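Local coordinates for protein cytochrome C (Marichromatium purpuratum 984, PDB 5LO9) that probably oxidises thiosulfate to tetrathionate, passing the electrons along its covalently bound c-type hemes to an acceptor, at residues Arg326-Phe331 with Pro346-Leu351; Cys330-Met335 with Gln477-Asp482; Pro427-Trp432 with His473-Asp478. One frame throughout, in Å; residues are numbered along the deposited sequence.

Contact 1 of 3, residues Arg326-Phe331 with Pro346-Leu351; sequences RIQGCF and PETNGL. With HEC (heme c), chain E; THJ (thiosulfate), chain J; EDO (1,2-ethanediol), chain B.
The F331 ring is clamped between P346 and the heme. On one face the P346 ring stands over the middle of the phenyl, its CG 3.6 Å from the ring centroid and only 1° off the normal, a CH-pi contact; on the opposite face the heme vinyl-derived carbon CBB comes within 3.6 Å of CE2, toward the rim. Deeper in the site, the R326 guanidinium has the heme CAA over one face, while thiosulfate and a heme propionate lie at its edge, with NH1 3.1 Å from thiosulfate O1. Y310 holds its NE by a hydrogen bond. Q328 makes the polar link between the segments. Its chain, extended beyond CG (chi2 174°), carries NE2 out to the carbonyl O of P346, 3.0 Å away, in a bond that runs almost along the carbonyl axis and within the Q328 amide plane. NE2 also packs on CB of T348, and OE1 accepts a weak bond from ethanediol. N349 of the second subunit packs near this end of the contact. C330 SG is covalently joined to thiosulfate S2 (2.1 Å). The heme FE lies 3.0 Å from C330 SG. One helix thus bears the thiosulfate-modified C330 beside the iron and is tied to the P346 loop by the Q328 bond and the F331 CH-pi contact; the S-S link is consistent with a covalent substrate adduct.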
# COMPACT_ATOMS: atom_id res chain seq x y z
N ARG A 326 -7.06 4.98 6.18
CA ARG A 326 -6.70 6.31 6.64
C ARG A 326 -7.29 7.37 5.75
O ARG A 326 -7.92 8.32 6.23
CB ARG A 326 -5.17 6.38 6.69
CG ARG A 326 -4.55 7.65 7.14
CD ARG A 326 -5.25 8.18 8.33
NE ARG A 326 -4.31 8.71 9.28
CZ ARG A 326 -4.48 9.83 9.94
NH1 ARG A 326 -5.56 10.58 9.71
NH2 ARG A 326 -3.54 10.22 10.82
N ILE A 327 -7.14 7.21 4.44
CA ILE A 327 -7.67 8.18 3.50
C ILE A 327 -9.18 8.31 3.64
O ILE A 327 -9.75 9.41 3.54
CB ILE A 327 -7.26 7.80 2.07
CG1 ILE A 327 -5.78 8.02 1.92
CG2 ILE A 327 -7.97 8.64 1.02
CD1 ILE A 327 -5.20 7.36 0.71
N GLN A 328 -9.87 7.19 3.89
CA GLN A 328 -11.30 7.29 4.14
C GLN A 328 -11.61 8.02 5.44
O GLN A 328 -12.62 8.71 5.53
CB GLN A 328 -11.91 5.90 4.15
CG GLN A 328 -11.85 5.24 2.80
CD GLN A 328 -12.32 3.81 2.86
OE1 GLN A 328 -11.93 3.04 3.76
NE2 GLN A 328 -13.18 3.45 1.92
N GLY A 329 -10.73 7.91 6.44
CA GLY A 329 -10.89 8.70 7.64
C GLY A 329 -10.87 10.18 7.35
O GLY A 329 -11.72 10.93 7.84
N CYS A 330 -9.91 10.62 6.54
CA CYS A 330 -9.84 12.02 6.14
C CYS A 330 -11.11 12.47 5.42
O CYS A 330 -11.57 13.60 5.59
CB CYS A 330 -8.60 12.21 5.27
SG CYS A 330 -7.11 12.49 6.25
N PHE A 331 -11.70 11.59 4.60
CA PHE A 331 -12.95 11.99 3.95
C PHE A 331 -14.05 12.10 4.99
O PHE A 331 -14.89 13.00 4.92
CB PHE A 331 -13.35 11.01 2.85
CG PHE A 331 -12.78 11.32 1.48
CD1 PHE A 331 -13.45 12.17 0.62
CD2 PHE A 331 -11.60 10.74 1.03
CE1 PHE A 331 -12.95 12.46 -0.65
CE2 PHE A 331 -11.10 11.02 -0.25
CZ PHE A 331 -11.77 11.88 -1.08
N PRO A 346 -15.63 7.61 0.01
CA PRO A 346 -15.55 6.93 -1.29
C PRO A 346 -15.33 5.45 -1.11
O PRO A 346 -14.71 5.02 -0.13
CB PRO A 346 -14.36 7.60 -1.96
CG PRO A 346 -14.08 8.80 -1.16
CD PRO A 346 -14.51 8.53 0.23
N GLU A 347 -15.82 4.67 -2.07
CA GLU A 347 -15.63 3.22 -2.04
C GLU A 347 -14.14 2.90 -2.07
O GLU A 347 -13.34 3.56 -2.75
CB GLU A 347 -16.32 2.54 -3.21
CG GLU A 347 -17.61 1.76 -2.86
CD GLU A 347 -18.22 1.10 -4.09
OE1 GLU A 347 -17.44 0.53 -4.91
OE2 GLU A 347 -19.47 1.14 -4.22
N THR A 348 -13.79 1.88 -1.29
CA THR A 348 -12.38 1.63 -1.04
C THR A 348 -11.65 1.03 -2.26
O THR A 348 -10.49 1.38 -2.49
CB THR A 348 -12.23 0.76 0.24
OG1 THR A 348 -10.91 0.16 0.27
CG2 THR A 348 -13.36 -0.27 0.38
N ASN A 349 -12.31 0.22 -3.11
CA ASN A 349 -11.67 -0.18 -4.36
C ASN A 349 -12.11 0.63 -5.57
O ASN A 349 -11.90 0.20 -6.71
CB ASN A 349 -11.84 -1.68 -4.64
CG ASN A 349 -10.92 -2.51 -3.80
OD1 ASN A 349 -9.85 -2.08 -3.40
ND2 ASN A 349 -11.31 -3.72 -3.55
N GLY A 350 -12.62 1.83 -5.36
CA GLY A 350 -12.96 2.71 -6.46
C GLY A 350 -11.81 3.52 -7.02
O GLY A 350 -10.69 3.54 -6.52
N LEU A 351 -12.14 4.30 -8.04
CA LEU A 351 -11.10 5.01 -8.76
C LEU A 351 -10.49 6.13 -7.92
O LEU A 351 -9.32 6.49 -8.13
CB LEU A 351 -11.65 5.56 -10.08
CG LEU A 351 -10.56 5.84 -11.10
CD1 LEU A 351 -9.94 4.52 -11.52
CD2 LEU A 351 -11.08 6.57 -12.30
FE HEC E . -5.05 14.65 6.01
CHA HEC E . -2.91 13.04 8.29
CHB HEC E . -4.43 12.17 3.62
CHC HEC E . -7.40 16.13 3.84
CHD HEC E . -5.34 17.29 8.19
NA HEC E . -3.87 12.93 5.98
C1A HEC E . -3.12 12.47 6.97
C2A HEC E . -2.42 11.21 6.63
C3A HEC E . -2.85 10.95 5.27
C4A HEC E . -3.75 12.08 4.94
CMA HEC E . -2.43 9.82 4.40
CAA HEC E . -1.46 10.43 7.49
CBA HEC E . -0.15 11.21 7.60
CGA HEC E . 0.92 10.41 8.33
O1A HEC E . 2.10 10.78 8.18
O2A HEC E . 0.59 9.44 9.07
NB HEC E . -5.79 14.25 4.10
C1B HEC E . -5.41 13.22 3.32
C2B HEC E . -6.12 13.19 2.04
C3B HEC E . -7.00 14.35 2.11
C4B HEC E . -6.72 14.92 3.44
CMB HEC E . -5.94 12.22 0.92
CAB HEC E . -7.97 14.80 1.07
CBB HEC E . -9.03 13.71 0.93
NC HEC E . -6.19 16.40 6.02
C1C HEC E . -7.04 16.83 5.08
C2C HEC E . -7.61 18.16 5.37
C3C HEC E . -7.00 18.50 6.67
C4C HEC E . -6.13 17.34 6.96
CMC HEC E . -8.59 18.93 4.52
CAC HEC E . -7.13 19.75 7.52
CBC HEC E . -8.56 20.11 7.76
ND HEC E . -4.27 15.06 7.91
C1D HEC E . -4.52 16.16 8.60
C2D HEC E . -3.82 16.18 9.90
C3D HEC E . -3.08 14.91 9.97
C4D HEC E . -3.46 14.31 8.66
CMD HEC E . -3.92 17.29 10.89
CAD HEC E . -2.17 14.36 11.05
CBD HEC E . -2.80 14.23 12.45
CGD HEC E . -4.00 13.27 12.63
O1D HEC E . -5.03 13.33 11.89
O2D HEC E . -3.95 12.44 13.57
S1 THJ J . -8.06 13.03 9.64
O1 THJ J . -8.47 11.58 9.67
O2 THJ J . -7.40 13.43 10.93
O3 THJ J . -9.30 13.83 9.57
S2 THJ J . -7.07 13.41 8.14
C1 EDO B . -12.22 4.51 8.10
O1 EDO B . -12.53 3.60 6.98
C2 EDO B . -13.23 5.67 8.43
O2 EDO B . -14.56 5.63 7.83

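Contact 2 of 3, residues Cys330-Met335 with Gln477-Asp482; sequences CFRYSM and QDPRFD. With HEC (heme c), chain E; THJ (thiosulfate), chain J.
R332 reaches P479 by an extended chain whose CG stands opposite the backbone N (chi1 -175°), whereas Y333, with CG beside its own backbone N (chi1 -58°), brings its ring to a neighbouring part of the same proline. The two side chains lie side by side, R332 meeting CB of P479 and Y333 its CG and CD. CB lies over one face of the R332 guanidinium, toward the rim and 3.8 Å from CZ, and CD meets the edge of the Y333 ring at 3.7 Å from CD1. CG of R332 sits over the middle of one face of that ring. At the far end of the tyrosine, OH rests against the aliphatic CD of R480, 3.5 Å away, the two side chains crossing at about a right angle. No hydrogen bond joins the two segments, and shape carries the contact. R480 is steadied by D478 instead: NE and NH2 grip the carboxylate side-on, with NH2 2.9 Å from OD2 in a salt bridge and NE 3.1 Å from OD1. The backbone N of R480 meets OD1 from above the carboxylate plane, completing an Asx turn within the type I turn from D478 to F481. H493 adds a partner for OD2. On the heme side, S334 OG donates to thiosulfate O3 at 2.9 Å, and the Y333 CB lies close to the same oxygen. The side-on grip of D478 fixes the R480 guanidinium and so holds CD against the OH of Y333, a residue that lines the thiosulfate pocket, while the carboxylate probably offsets the arginine's charge.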
# COMPACT_ATOMS: atom_id res chain seq x y z
N CYS A 330 -9.91 10.62 6.54
CA CYS A 330 -9.84 12.02 6.14
C CYS A 330 -11.11 12.47 5.42
O CYS A 330 -11.57 13.60 5.59
CB CYS A 330 -8.60 12.21 5.27
SG CYS A 330 -7.11 12.49 6.25
N PHE A 331 -11.70 11.59 4.60
CA PHE A 331 -12.95 11.99 3.95
C PHE A 331 -14.05 12.10 4.99
O PHE A 331 -14.89 13.00 4.92
CB PHE A 331 -13.35 11.01 2.85
CG PHE A 331 -12.78 11.32 1.48
CD1 PHE A 331 -13.45 12.17 0.62
CD2 PHE A 331 -11.60 10.74 1.03
CE1 PHE A 331 -12.95 12.46 -0.65
CE2 PHE A 331 -11.10 11.02 -0.25
CZ PHE A 331 -11.77 11.88 -1.08
N ARG A 332 -14.04 11.20 5.98
CA ARG A 332 -15.11 11.19 6.98
C ARG A 332 -15.05 12.44 7.86
O ARG A 332 -16.09 12.96 8.26
CB ARG A 332 -15.03 9.93 7.85
CG ARG A 332 -16.19 9.81 8.83
CD ARG A 332 -16.45 8.41 9.43
NE ARG A 332 -17.89 8.28 9.79
CZ ARG A 332 -18.39 7.73 10.91
NH1 ARG A 332 -17.60 7.21 11.85
NH2 ARG A 332 -19.72 7.68 11.09
N TYR A 333 -13.86 12.93 8.18
CA TYR A 333 -13.73 14.00 9.16
C TYR A 333 -13.28 15.31 8.54
O TYR A 333 -13.99 16.30 8.63
CB TYR A 333 -12.77 13.59 10.28
CG TYR A 333 -13.20 12.33 11.00
CD1 TYR A 333 -14.39 12.27 11.68
CD2 TYR A 333 -12.43 11.17 10.97
CE1 TYR A 333 -14.81 11.10 12.33
CE2 TYR A 333 -12.84 10.02 11.61
CZ TYR A 333 -14.03 9.98 12.28
OH TYR A 333 -14.43 8.85 12.92
N SER A 334 -12.12 15.36 7.89
CA SER A 334 -11.68 16.63 7.31
C SER A 334 -12.53 17.08 6.12
O SER A 334 -12.66 18.29 5.90
CB SER A 334 -10.21 16.56 6.88
OG SER A 334 -9.37 16.24 7.97
N MET A 335 -13.07 16.16 5.32
CA MET A 335 -13.94 16.49 4.20
C MET A 335 -15.44 16.36 4.52
O MET A 335 -16.28 16.57 3.64
CB MET A 335 -13.62 15.60 2.99
CG MET A 335 -12.13 15.35 2.80
SD MET A 335 -11.07 16.82 2.56
CE MET A 335 -11.79 17.49 1.04
N GLN A 477 -20.90 18.89 13.08
CA GLN A 477 -20.89 17.93 14.18
C GLN A 477 -19.94 16.75 13.92
O GLN A 477 -19.65 16.35 12.78
CB GLN A 477 -22.30 17.41 14.38
CG GLN A 477 -22.46 16.42 15.50
CD GLN A 477 -22.19 17.01 16.83
OE1 GLN A 477 -21.14 16.80 17.42
NE2 GLN A 477 -23.16 17.78 17.32
N ASP A 478 -19.48 16.15 15.02
CA ASP A 478 -18.72 14.92 14.95
C ASP A 478 -19.56 13.82 14.30
O ASP A 478 -20.73 13.64 14.68
CB ASP A 478 -18.30 14.50 16.34
CG ASP A 478 -17.22 13.46 16.33
OD1 ASP A 478 -17.28 12.59 15.44
OD2 ASP A 478 -16.34 13.50 17.23
N PRO A 479 -19.04 13.12 13.29
CA PRO A 479 -19.79 11.98 12.71
C PRO A 479 -20.10 10.87 13.70
O PRO A 479 -21.04 10.11 13.46
CB PRO A 479 -18.87 11.48 11.60
CG PRO A 479 -18.10 12.69 11.20
CD PRO A 479 -17.86 13.45 12.47
N ARG A 480 -19.36 10.77 14.81
CA ARG A 480 -19.57 9.83 15.90
C ARG A 480 -20.57 10.36 16.92
O ARG A 480 -20.77 9.73 17.97
CB ARG A 480 -18.24 9.55 16.59
CG ARG A 480 -17.18 9.01 15.63
CD ARG A 480 -15.77 9.09 16.18
NE ARG A 480 -15.32 10.45 16.44
CZ ARG A 480 -14.13 10.76 16.94
NH1 ARG A 480 -13.24 9.82 17.23
NH2 ARG A 480 -13.83 12.03 17.15
N PHE A 481 -21.15 11.52 16.67
CA PHE A 481 -22.14 12.09 17.59
C PHE A 481 -23.20 11.06 17.93
O PHE A 481 -23.75 10.38 17.06
CB PHE A 481 -22.78 13.34 16.97
CG PHE A 481 -23.67 14.12 17.91
CD1 PHE A 481 -23.16 14.63 19.11
CD2 PHE A 481 -24.97 14.42 17.57
CE1 PHE A 481 -23.95 15.37 19.98
CE2 PHE A 481 -25.76 15.17 18.43
CZ PHE A 481 -25.24 15.64 19.63
N ASP A 482 -23.52 10.99 19.21
CA ASP A 482 -24.47 10.04 19.75
C ASP A 482 -25.84 10.66 20.06
O ASP A 482 -26.80 9.93 20.31
CB ASP A 482 -23.85 9.46 21.02
CG ASP A 482 -24.84 9.27 22.13
OD1 ASP A 482 -25.31 8.11 22.27
OD2 ASP A 482 -25.11 10.25 22.87
FE HEC E . -5.05 14.65 6.01
CHA HEC E . -2.91 13.04 8.29
CHB HEC E . -4.43 12.17 3.62
CHC HEC E . -7.40 16.13 3.84
CHD HEC E . -5.34 17.29 8.19
NA HEC E . -3.87 12.93 5.98
C1A HEC E . -3.12 12.47 6.97
C2A HEC E . -2.42 11.21 6.63
C3A HEC E . -2.85 10.95 5.27
C4A HEC E . -3.75 12.08 4.94
CMA HEC E . -2.43 9.82 4.40
CAA HEC E . -1.46 10.43 7.49
CBA HEC E . -0.15 11.21 7.60
CGA HEC E . 0.92 10.41 8.33
O1A HEC E . 2.10 10.78 8.18
O2A HEC E . 0.59 9.44 9.07
NB HEC E . -5.79 14.25 4.10
C1B HEC E . -5.41 13.22 3.32
C2B HEC E . -6.12 13.19 2.04
C3B HEC E . -7.00 14.35 2.11
C4B HEC E . -6.72 14.92 3.44
CMB HEC E . -5.94 12.22 0.92
CAB HEC E . -7.97 14.80 1.07
CBB HEC E . -9.03 13.71 0.93
NC HEC E . -6.19 16.40 6.02
C1C HEC E . -7.04 16.83 5.08
C2C HEC E . -7.61 18.16 5.37
C3C HEC E . -7.00 18.50 6.67
C4C HEC E . -6.13 17.34 6.96
CMC HEC E . -8.59 18.93 4.52
CAC HEC E . -7.13 19.75 7.52
CBC HEC E . -8.56 20.11 7.76
ND HEC E . -4.27 15.06 7.91
C1D HEC E . -4.52 16.16 8.60
C2D HEC E . -3.82 16.18 9.90
C3D HEC E . -3.08 14.91 9.97
C4D HEC E . -3.46 14.31 8.66
CMD HEC E . -3.92 17.29 10.89
CAD HEC E . -2.17 14.36 11.05
CBD HEC E . -2.80 14.23 12.45
CGD HEC E . -4.00 13.27 12.63
O1D HEC E . -5.03 13.33 11.89
O2D HEC E . -3.95 12.44 13.57
S1 THJ J . -8.06 13.03 9.64
O1 THJ J . -8.47 11.58 9.67
O2 THJ J . -7.40 13.43 10.93
O3 THJ J . -9.30 13.83 9.57
S2 THJ J . -7.07 13.41 8.14

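Contact 3 of 3, residues Pro427-Trp432 with His473-Asp478; sequences PRSYNW and HERPQD. With HEC (heme c), chain E.
In the C-terminal cytochrome c region, the loop that follows strand 418-421 is pinned to the segment leaving helix 460-470, with R475 inserted between two aromatic side chains, Y430 and W432. The R475 guanidinium lies flat on Y430, centres 4.0 Å apart and planes at 6°, while its CG packs over the face of the W432 five-membered ring, 3.4 Å from the centroid. A bend at chi3 (67°) turns the guanidinium away from the indole and onto the tyrosine. In the guanidinium plane, NH1 donates to both S429 OG (3.0 Å) and the Y430 carbonyl O (2.9 Å). W432 is held from two sides: its backbone N binds P476 O at 2.9 Å, and its NE1 donates to E474 OE1 at 3.0 Å, meeting the carboxylate from above its plane. G512 and G514 supply backbone N-H groups to the same glutamate. Y430 OH pairs with N471, and CD2 of this ring touches heme CBC at 3.4 Å; a second heme is about 4 Å from its side chain. The two NH1 bonds and the flat stack together fix the R475 guanidinium behind Y430, the residue that touches the heme.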
# COMPACT_ATOMS: atom_id res chain seq x y z
N PRO A 427 -19.89 26.12 8.91
CA PRO A 427 -20.43 24.90 8.28
C PRO A 427 -19.67 24.40 7.06
O PRO A 427 -19.96 23.29 6.61
CB PRO A 427 -21.85 25.32 7.89
CG PRO A 427 -21.80 26.81 7.81
CD PRO A 427 -20.84 27.23 8.87
N ARG A 428 -18.73 25.17 6.50
CA ARG A 428 -17.96 24.70 5.36
C ARG A 428 -16.51 24.37 5.72
O ARG A 428 -15.67 24.22 4.82
CB ARG A 428 -18.00 25.74 4.25
CG ARG A 428 -19.37 26.28 4.01
CD ARG A 428 -20.32 25.25 3.56
NE ARG A 428 -19.95 24.68 2.29
CZ ARG A 428 -20.35 23.47 1.91
NH1 ARG A 428 -21.12 22.76 2.73
NH2 ARG A 428 -19.97 22.98 0.74
N SER A 429 -16.20 24.22 7.00
CA SER A 429 -14.87 23.86 7.45
C SER A 429 -14.82 22.37 7.79
O SER A 429 -15.80 21.64 7.66
CB SER A 429 -14.50 24.73 8.65
OG SER A 429 -13.20 24.47 9.09
N TYR A 430 -13.67 21.91 8.23
CA TYR A 430 -13.55 20.54 8.72
C TYR A 430 -14.43 20.34 9.94
O TYR A 430 -14.72 21.30 10.68
CB TYR A 430 -12.10 20.22 9.07
CG TYR A 430 -11.39 21.24 9.95
CD1 TYR A 430 -11.49 21.18 11.35
CD2 TYR A 430 -10.62 22.25 9.39
CE1 TYR A 430 -10.84 22.09 12.17
CE2 TYR A 430 -9.95 23.19 10.22
CZ TYR A 430 -10.07 23.09 11.59
OH TYR A 430 -9.42 23.97 12.41
N ASN A 431 -14.84 19.09 10.18
CA ASN A 431 -15.82 18.85 11.23
C ASN A 431 -15.12 18.53 12.56
O ASN A 431 -13.89 18.53 12.66
CB ASN A 431 -16.87 17.79 10.80
CG ASN A 431 -16.37 16.31 10.78
OD1 ASN A 431 -15.52 15.87 11.59
ND2 ASN A 431 -16.99 15.53 9.89
N TRP A 432 -15.93 18.30 13.60
CA TRP A 432 -15.43 18.22 14.97
C TRP A 432 -14.66 16.93 15.24
O TRP A 432 -14.07 16.80 16.32
CB TRP A 432 -16.59 18.31 15.97
CG TRP A 432 -16.98 19.70 16.39
CD1 TRP A 432 -18.13 20.38 16.06
CD2 TRP A 432 -16.25 20.57 17.25
NE1 TRP A 432 -18.14 21.61 16.66
CE2 TRP A 432 -17.00 21.75 17.40
CE3 TRP A 432 -15.03 20.46 17.90
CZ2 TRP A 432 -16.55 22.82 18.17
CZ3 TRP A 432 -14.59 21.51 18.67
CH2 TRP A 432 -15.35 22.68 18.80
N HIS A 473 -14.66 27.66 17.84
CA HIS A 473 -15.83 28.04 17.08
C HIS A 473 -16.64 26.80 16.71
O HIS A 473 -16.11 25.68 16.66
CB HIS A 473 -15.43 28.77 15.79
CG HIS A 473 -14.83 30.12 15.99
ND1 HIS A 473 -13.50 30.31 16.32
CD2 HIS A 473 -15.36 31.35 15.87
CE1 HIS A 473 -13.25 31.61 16.41
NE2 HIS A 473 -14.37 32.26 16.14
N GLU A 474 -17.92 26.99 16.42
CA GLU A 474 -18.65 25.82 15.96
C GLU A 474 -18.25 25.48 14.54
O GLU A 474 -17.79 26.34 13.77
CB GLU A 474 -20.17 26.02 16.02
CG GLU A 474 -20.78 25.82 17.40
CD GLU A 474 -20.72 24.36 17.91
OE1 GLU A 474 -20.52 23.42 17.11
OE2 GLU A 474 -20.86 24.17 19.14
N ARG A 475 -18.45 24.22 14.20
CA ARG A 475 -18.17 23.63 12.89
C ARG A 475 -19.05 22.40 12.82
O ARG A 475 -19.66 22.06 13.84
CB ARG A 475 -16.70 23.25 12.74
CG ARG A 475 -16.26 22.21 13.81
CD ARG A 475 -14.79 21.86 13.73
NE ARG A 475 -13.95 23.01 14.09
CZ ARG A 475 -13.44 23.87 13.22
NH1 ARG A 475 -13.66 23.73 11.91
NH2 ARG A 475 -12.69 24.86 13.66
N PRO A 476 -19.09 21.67 11.71
CA PRO A 476 -20.02 20.54 11.61
C PRO A 476 -19.79 19.49 12.68
O PRO A 476 -18.68 19.26 13.16
CB PRO A 476 -19.75 19.98 10.22
CG PRO A 476 -19.27 21.18 9.43
CD PRO A 476 -18.42 21.93 10.43
N GLN A 477 -20.90 18.89 13.08
CA GLN A 477 -20.89 17.93 14.18
C GLN A 477 -19.94 16.75 13.92
O GLN A 477 -19.65 16.35 12.78
CB GLN A 477 -22.30 17.41 14.38
CG GLN A 477 -22.46 16.42 15.50
CD GLN A 477 -22.19 17.01 16.83
OE1 GLN A 477 -21.14 16.80 17.42
NE2 GLN A 477 -23.16 17.78 17.32
N ASP A 478 -19.48 16.15 15.02
CA ASP A 478 -18.72 14.92 14.95
C ASP A 478 -19.56 13.82 14.30
O ASP A 478 -20.73 13.64 14.68
CB ASP A 478 -18.30 14.50 16.34
CG ASP A 478 -17.22 13.46 16.33
OD1 ASP A 478 -17.28 12.59 15.44
OD2 ASP A 478 -16.34 13.50 17.23
FE HEC E . -5.05 14.65 6.01
CHA HEC E . -2.91 13.04 8.29
CHB HEC E . -4.43 12.17 3.62
CHC HEC E . -7.40 16.13 3.84
CHD HEC E . -5.34 17.29 8.19
NA HEC E . -3.87 12.93 5.98
C1A HEC E . -3.12 12.47 6.97
C2A HEC E . -2.42 11.21 6.63
C3A HEC E . -2.85 10.95 5.27
C4A HEC E . -3.75 12.08 4.94
CMA HEC E . -2.43 9.82 4.40
CAA HEC E . -1.46 10.43 7.49
CBA HEC E . -0.15 11.21 7.60
CGA HEC E . 0.92 10.41 8.33
O1A HEC E . 2.10 10.78 8.18
O2A HEC E . 0.59 9.44 9.07
NB HEC E . -5.79 14.25 4.10
C1B HEC E . -5.41 13.22 3.32
C2B HEC E . -6.12 13.19 2.04
C3B HEC E . -7.00 14.35 2.11
C4B HEC E . -6.72 14.92 3.44
CMB HEC E . -5.94 12.22 0.92
CAB HEC E . -7.97 14.80 1.07
CBB HEC E . -9.03 13.71 0.93
NC HEC E . -6.19 16.40 6.02
C1C HEC E . -7.04 16.83 5.08
C2C HEC E . -7.61 18.16 5.37
C3C HEC E . -7.00 18.50 6.67
C4C HEC E . -6.13 17.34 6.96
CMC HEC E . -8.59 18.93 4.52
CAC HEC E . -7.13 19.75 7.52
CBC HEC E . -8.56 20.11 7.76
ND HEC E . -4.27 15.06 7.91
C1D HEC E . -4.52 16.16 8.60
C2D HEC E . -3.82 16.18 9.90
C3D HEC E . -3.08 14.91 9.97
C4D HEC E . -3.46 14.31 8.66
CMD HEC E . -3.92 17.29 10.89
CAD HEC E . -2.17 14.36 11.05
CBD HEC E . -2.80 14.23 12.45
CGD HEC E . -4.00 13.27 12.63
O1D HEC E . -5.03 13.33 11.89
O2D HEC E . -3.95 12.44 13.57

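In the fold
From the N terminus, helix 323-332 starts two of the three closures. Contact 1 closes a short loop of 14 residues, joining this helix to the turn ahead of helix 351-363. Contact 2 leaves the C-terminal end of the helix and spans 141 residues to the loop after helix 460-470. Contact 3 opens and closes later than contact 1 and sits largely inside the long closure of contact 2, sharing Q477 and D478 with its far end. N431 links the two: its ND2 and backbone N probably hydrogen-bond R332 O and Y333 O. Together they tie the thiosulfate-bearing helix to the C-terminal cytochrome region, and all three border the same heme.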